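Local coordinates for Tb427.07.360- putative uncharacterized metacyclic invariant surface protein from Trypanosoma brucei (Trypanosoma brucei, PDB 5VTL), which is of unknown function but is a putative metacyclic invariant surface protein of the parasite, with an extended helical architecture, at residues Ser120-Ser123 and Thr124-Arg127; Arg137-Asn140 and Ser141-Lys145. One frame throughout, in Å; residues are numbered along the deposited sequence.

Contact 1 (Ser120-Ser123 and Thr124-Arg127); sequences SAAS and TARR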
ATOM      1  N   SER A 120      38.170 -12.787 -13.324  1.00  3.97           N
ATOM      2  CA  SER A 120      37.958 -12.766 -14.761  1.00  4.82           C
ATOM      3  C   SER A 120      36.858 -11.771 -15.177  1.00  5.16           C
ATOM      4  O   SER A 120      36.599 -11.601 -16.361  1.00  5.45           O
ATOM      5  CB  SER A 120      37.634 -14.179 -15.277  1.00  8.01           C
ATOM      6  OG  SER A 120      36.299 -14.559 -14.975  1.00  7.32           O
ATOM      7  N   ALA A 121      36.199 -11.145 -14.201  1.00  5.24           N
ATOM      8  CA  ALA A 121      35.048 -10.314 -14.506  1.00  5.17           C
ATOM      9  C   ALA A 121      35.505  -8.884 -14.760  1.00  6.76           C
ATOM     10  O   ALA A 121      36.508  -8.448 -14.214  1.00  3.27           O
ATOM     11  CB  ALA A 121      34.038 -10.363 -13.382  1.00  4.97           C
ATOM     12  N   ALA A 122      34.777  -8.167 -15.600  1.00  3.65           N
ATOM     13  CA  ALA A 122      35.100  -6.780 -15.915  1.00  3.85           C
ATOM     14  C   ALA A 122      35.033  -5.881 -14.689  1.00  3.49           C
ATOM     15  O   ALA A 122      34.254  -6.116 -13.765  1.00  5.19           O
ATOM     16  CB  ALA A 122      34.167  -6.259 -17.025  1.00  5.26           C
ATOM     17  N   SER A 123      35.894  -4.867 -14.670  1.00  3.92           N
ATOM     18  CA  SER A 123      36.018  -3.958 -13.528  1.00  4.23           C
ATOM     19  C   SER A 123      34.667  -3.433 -13.001  1.00  6.03           C
ATOM     20  O   SER A 123      34.366  -3.531 -11.808  1.00  6.29           O
ATOM     21  CB  SER A 123      36.954  -2.797 -13.895  1.00  7.53           C
ATOM     22  OG  SER A 123      36.498  -2.097 -15.052  1.00  5.95           O
ATOM     23  N   THR A 124      33.837  -2.891 -13.882  1.00  3.91           N
ATOM     24  CA  THR A 124      32.609  -2.236 -13.445  1.00  4.45           C
ATOM     25  C   THR A 124      31.583  -3.255 -12.970  1.00  3.74           C
ATOM     26  O   THR A 124      30.822  -2.987 -12.029  1.00  6.28           O
ATOM     27  CB  THR A 124      32.019  -1.335 -14.549  1.00  6.08           C
ATOM     28  OG1 THR A 124      32.954  -0.282 -14.815  1.00  5.77           O
ATOM     29  CG2 THR A 124      30.691  -0.698 -14.098  1.00  5.18           C
ATOM     30  N   ALA A 125      31.607  -4.436 -13.586  1.00  2.20           N
ATOM     31  CA  ALA A 125      30.738  -5.536 -13.156  1.00  3.93           C
ATOM     32  C   ALA A 125      31.030  -5.935 -11.718  1.00  4.77           C
ATOM     33  O   ALA A 125      30.110  -6.079 -10.898  1.00  4.09           O
ATOM     34  CB  ALA A 125      30.906  -6.696 -14.054  1.00  5.25           C
ATOM     35  N   ARG A 126      32.311  -6.091 -11.408  1.00  4.53           N
ATOM     36  CA  ARG A 126      32.734  -6.405 -10.046  1.00  3.19           C
ATOM     37  C   ARG A 126      32.394  -5.284  -9.075  1.00  2.76           C
ATOM     38  O   ARG A 126      31.986  -5.525  -7.939  1.00  6.32           O
ATOM     39  CB  ARG A 126      34.231  -6.669 -10.015  1.00  5.55           C
ATOM     40  CG  ARG A 126      34.659  -7.883 -10.850  1.00  6.17           C
ATOM     41  CD  ARG A 126      36.162  -8.185 -10.647  1.00  5.50           C
ATOM     42  NE  ARG A 126      36.396  -8.773  -9.343  1.00  5.87           N
ATOM     43  CZ  ARG A 126      37.590  -9.128  -8.887  1.00  8.21           C
ATOM     44  NH1 ARG A 126      38.661  -8.890  -9.623  1.00  7.58           N
ATOM     45  NH2 ARG A 126      37.714  -9.651  -7.680  1.00  7.29           N
ATOM     46  N   ARG A 127      32.535  -4.044  -9.515  1.00  4.23           N
ATOM     47  CA  ARG A 127      32.277  -2.910  -8.636  1.00  4.17           C
ATOM     48  C   ARG A 127      30.807  -2.841  -8.253  1.00  3.24           C
ATOM     49  O   ARG A 127      30.441  -2.640  -7.101  1.00  5.02           O
ATOM     50  CB  ARG A 127      32.693  -1.601  -9.309  1.00  6.25           C
ATOM     51  CG  ARG A 127      32.434  -0.393  -8.456  1.00 10.66           C
ATOM     52  CD  ARG A 127      33.277   0.791  -8.949  1.00 22.24           C
ATOM     53  NE  ARG A 127      32.876   1.179 -10.289  1.00 26.93           N
ATOM     54  CZ  ARG A 127      33.571   0.992 -11.413  1.00 15.43           C
ATOM     55  NH1 ARG A 127      34.770   0.423 -11.439  1.00 17.30           N
ATOM     56  NH2 ARG A 127      33.032   1.399 -12.542  1.00 17.34           N
TER
HETATM   57  O   HOH W   1      38.947  -7.995 -12.448  1.00 19.63           O
HETATM   58  O   HOH W   2      36.051   0.567 -14.348  1.00  8.80           O
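Arg126 and Ala121 meet because the arginine swings CG beside its own backbone N (chi1 -63°), back over the start of the helix, and stays extended to CD. Its CG lies 3.6 Å from Ala121 CB, and its CD lies 3.6 Å from Ala121 O. One water bridges the two residues: it donates to Ala121 O and accepts from Arg126 NH1, lying in the guanidinium plane at its edge. Arg127 bends at chi3 (64°), which brings its guanidinium back to Thr124. Thr124 CA lies under one face of that group, toward its rim, and NH2 gives a weak hydrogen bond to Thr124 OG1 at 2.8 Å. A second water joins Ser123 OG, Thr124 OG1 and Arg127 NH1. The backbone makes the first helical turn: Arg126 N donates to Ala122 O (3.1 Å) and Arg127 N to Ser123 O (3.0 Å). Ala122 is the N-cap residue. The contact thus starts helix 123-130 after the loop from helix 105-116. A bend at chi3 turns Arg126 NE to a hydrogen bond with Ala116 O, at the end of that helix, while Thr124 and Ala125 touch Val4 and Val7 of helix 4-58.

Contact 2 (Arg137-Asn140 and Ser141-Lys145); sequences RGVN and SWVLK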
ATOM      1  N   ARG A 137      14.248   0.809  -0.269  1.00  4.10           N
ATOM      2  CA  ARG A 137      13.103   1.037   0.572  1.00  5.35           C
ATOM      3  C   ARG A 137      11.917   1.585  -0.251  1.00  8.36           C
ATOM      4  O   ARG A 137      10.794   1.641   0.231  1.00  9.41           O
ATOM      5  CB  ARG A 137      13.467   2.017   1.675  1.00  8.88           C
ATOM      6  CG  ARG A 137      14.630   1.575   2.514  1.00 12.35           C
ATOM      7  CD  ARG A 137      14.731   2.404   3.789  1.00 14.00           C
ATOM      8  NE  ARG A 137      15.663   1.763   4.710  1.00 17.60           N
ATOM      9  CZ  ARG A 137      15.740   2.026   6.007  1.00 21.06           C
ATOM     10  NH1 ARG A 137      14.944   2.932   6.562  1.00 16.56           N
ATOM     11  NH2 ARG A 137      16.634   1.375   6.736  1.00 31.76           N
ATOM     12  N   GLY A 138      12.176   1.980  -1.491  1.00  7.50           N
ATOM     13  CA  GLY A 138      11.121   2.448  -2.378  1.00  6.52           C
ATOM     14  C   GLY A 138      10.501   1.336  -3.214  1.00  4.57           C
ATOM     15  O   GLY A 138       9.736   1.593  -4.134  1.00  8.78           O
ATOM     16  N   VAL A 139      10.818   0.093  -2.893  1.00  6.62           N
ATOM     17  CA  VAL A 139      10.295  -1.039  -3.648  1.00  3.32           C
ATOM     18  C   VAL A 139       8.755  -1.044  -3.669  1.00  5.85           C
ATOM     19  O   VAL A 139       8.104  -0.626  -2.716  1.00  6.19           O
ATOM     20  CB  VAL A 139      10.851  -2.377  -3.073  1.00  5.00           C
ATOM     21  CG1 VAL A 139      10.357  -2.614  -1.669  1.00  7.60           C
ATOM     22  CG2 VAL A 139      10.512  -3.559  -3.974  1.00  3.77           C
ATOM     23  N   ASN A 140       8.188  -1.492  -4.783  1.00  2.94           N
ATOM     24  CA  ASN A 140       6.751  -1.634  -4.923  1.00  4.52           C
ATOM     25  C   ASN A 140       6.525  -2.603  -6.068  1.00  5.77           C
ATOM     26  O   ASN A 140       7.489  -3.147  -6.599  1.00  6.89           O
ATOM     27  CB  ASN A 140       6.067  -0.274  -5.147  1.00  6.93           C
ATOM     28  CG  ASN A 140       6.628   0.499  -6.336  1.00  8.82           C
ATOM     29  OD1 ASN A 140       7.161  -0.079  -7.290  1.00  5.70           O
ATOM     30  ND2 ASN A 140       6.498   1.806  -6.288  1.00 10.94           N
ATOM     31  N   SER A 141       5.281  -2.816  -6.475  1.00  4.46           N
ATOM     32  CA  SER A 141       5.040  -3.793  -7.523  1.00  5.44           C
ATOM     33  C   SER A 141       5.711  -3.377  -8.818  1.00  3.61           C
ATOM     34  O   SER A 141       6.163  -4.240  -9.575  1.00  5.19           O
ATOM     35  CB  SER A 141       3.549  -4.013  -7.776  1.00  7.54           C
ATOM     36  OG  SER A 141       2.870  -4.490  -6.645  1.00 10.00           O
ATOM     37  N   TRP A 142       5.787  -2.069  -9.073  1.00  5.80           N
ATOM     38  CA  TRP A 142       6.381  -1.582 -10.332  1.00  8.74           C
ATOM     39  C   TRP A 142       7.868  -1.962 -10.372  1.00  5.45           C
ATOM     40  O   TRP A 142       8.359  -2.490 -11.367  1.00  4.58           O
ATOM     41  CB  TRP A 142       6.167  -0.062 -10.522  1.00  5.35           C
ATOM     42  CG  TRP A 142       6.784   0.481 -11.795  1.00  6.19           C
ATOM     43  CD1 TRP A 142       6.194   0.564 -13.041  1.00  5.93           C
ATOM     44  CD2 TRP A 142       8.111   1.014 -11.950  1.00  6.01           C
ATOM     45  NE1 TRP A 142       7.071   1.119 -13.939  1.00  7.01           N
ATOM     46  CE2 TRP A 142       8.251   1.400 -13.300  1.00  7.93           C
ATOM     47  CE3 TRP A 142       9.192   1.203 -11.079  1.00  6.50           C
ATOM     48  CZ2 TRP A 142       9.422   1.944 -13.794  1.00  8.16           C
ATOM     49  CZ3 TRP A 142      10.344   1.746 -11.576  1.00  9.07           C
ATOM     50  CH2 TRP A 142      10.449   2.110 -12.928  1.00  6.87           C
ATOM     51  N   VAL A 143       8.584  -1.723  -9.272  1.00  7.15           N
ATOM     52  CA  VAL A 143       9.985  -2.117  -9.176  1.00  5.55           C
ATOM     53  C   VAL A 143      10.170  -3.632  -9.347  1.00  9.80           C
ATOM     54  O   VAL A 143      11.100  -4.071 -10.006  1.00  5.34           O
ATOM     55  CB  VAL A 143      10.593  -1.678  -7.818  1.00  4.71           C
ATOM     56  CG1 VAL A 143      12.027  -2.225  -7.633  1.00  5.91           C
ATOM     57  CG2 VAL A 143      10.572  -0.149  -7.698  1.00  5.24           C
ATOM     58  N   LEU A 144       9.299  -4.439  -8.751  1.00  5.75           N
ATOM     59  CA  LEU A 144       9.428  -5.889  -8.913  1.00  7.26           C
ATOM     60  C   LEU A 144       9.190  -6.309 -10.364  1.00  5.79           C
ATOM     61  O   LEU A 144       9.831  -7.228 -10.860  1.00  4.74           O
ATOM     62  CB  LEU A 144       8.469  -6.652  -7.989  1.00  5.31           C
ATOM     63  CG  LEU A 144       8.674  -6.490  -6.479  1.00  3.63           C
ATOM     64  CD1 LEU A 144       7.577  -7.221  -5.750  1.00  6.40           C
ATOM     65  CD2 LEU A 144      10.014  -6.993  -6.037  1.00  8.99           C
ATOM     66  N   LYS A 145       8.274  -5.634 -11.042  1.00  5.25           N
ATOM     67  CA  LYS A 145       8.042  -5.875 -12.459  1.00  5.35           C
ATOM     68  C   LYS A 145       9.287  -5.557 -13.275  1.00  5.26           C
ATOM     69  O   LYS A 145       9.719  -6.345 -14.099  1.00  7.49           O
ATOM     70  CB  LYS A 145       6.880  -5.015 -12.973  1.00  9.48           C
ATOM     71  CG  LYS A 145       6.662  -5.090 -14.483  1.00  6.64           C
ATOM     72  CD  LYS A 145       5.432  -4.303 -14.920  1.00 12.27           C
ATOM     73  CE  LYS A 145       5.560  -2.834 -14.640  1.00 17.03           C
ATOM     74  NZ  LYS A 145       4.475  -2.046 -15.266  1.00 19.89           N
TER
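Asn140 and Val143 form the capping bond of this turn: Val143 N donates to Asn140 OD1 at 2.9 Å. The bond is nearly straight, with 167° at the hydrogen, and the donor lies almost in line with the side-chain C=O. The asparagine places CG between its backbone N and carbonyl carbon (chi1 55°), which, with a small chi2 (26°), sets OD1 at the N-terminal end of the helix, facing Val143 N. Asn140 also serves the helix through its backbone. Its O accepts from Leu144 N at 3.1 Å, so one residue receives two successive amide hydrogens through two different oxygens. Apolar atoms lie close to the cap as well. Val143 CG2 and Trp142 CB each sit 3.4 Å from Asn140 OD1, which lies off the edge of the tryptophan ring, near its plane. Further out, Val139 packs against the same turn. Its CG2 reaches Leu144 CD2 at 4.0 Å and Val143 CG1 at 4.2 Å, and the two valine side chains cross at about a right angle. Val139 and Val143 also touch Ala16 of helix 4-58. Toward helix 157-209, Ser141 N binds Glu178 OE2 and Ser141 OG binds Asp175 OD1. The arrangement is an asparagine N-cap backed by a hydrophobic staple between Val139 and Leu144. It starts helix 141-154 between two long helices of this extended helical fold.

How the contacts relate
Contact 1 comes first along the chain and closes before contact 2 opens. Each is the start of a helix, helix 123-130 in contact 1 and the next one, helix 141-154, in contact 2. Their centres are about 26 Å apart, and their nearest atoms about 18 Å. Both lean on helix 4-58, but at different levels, near Val4 and Val7 in contact 1 and near Ala16 and Ile20 in contact 2. Contact 1 lies at the surface, its centre about 37 Å from the centre of the chain. Contact 2 is partly buried, its centre about 11 Å from that point. Together they mark how the chain travels along helix 4-58 from the periphery toward the middle of the elongated molecule.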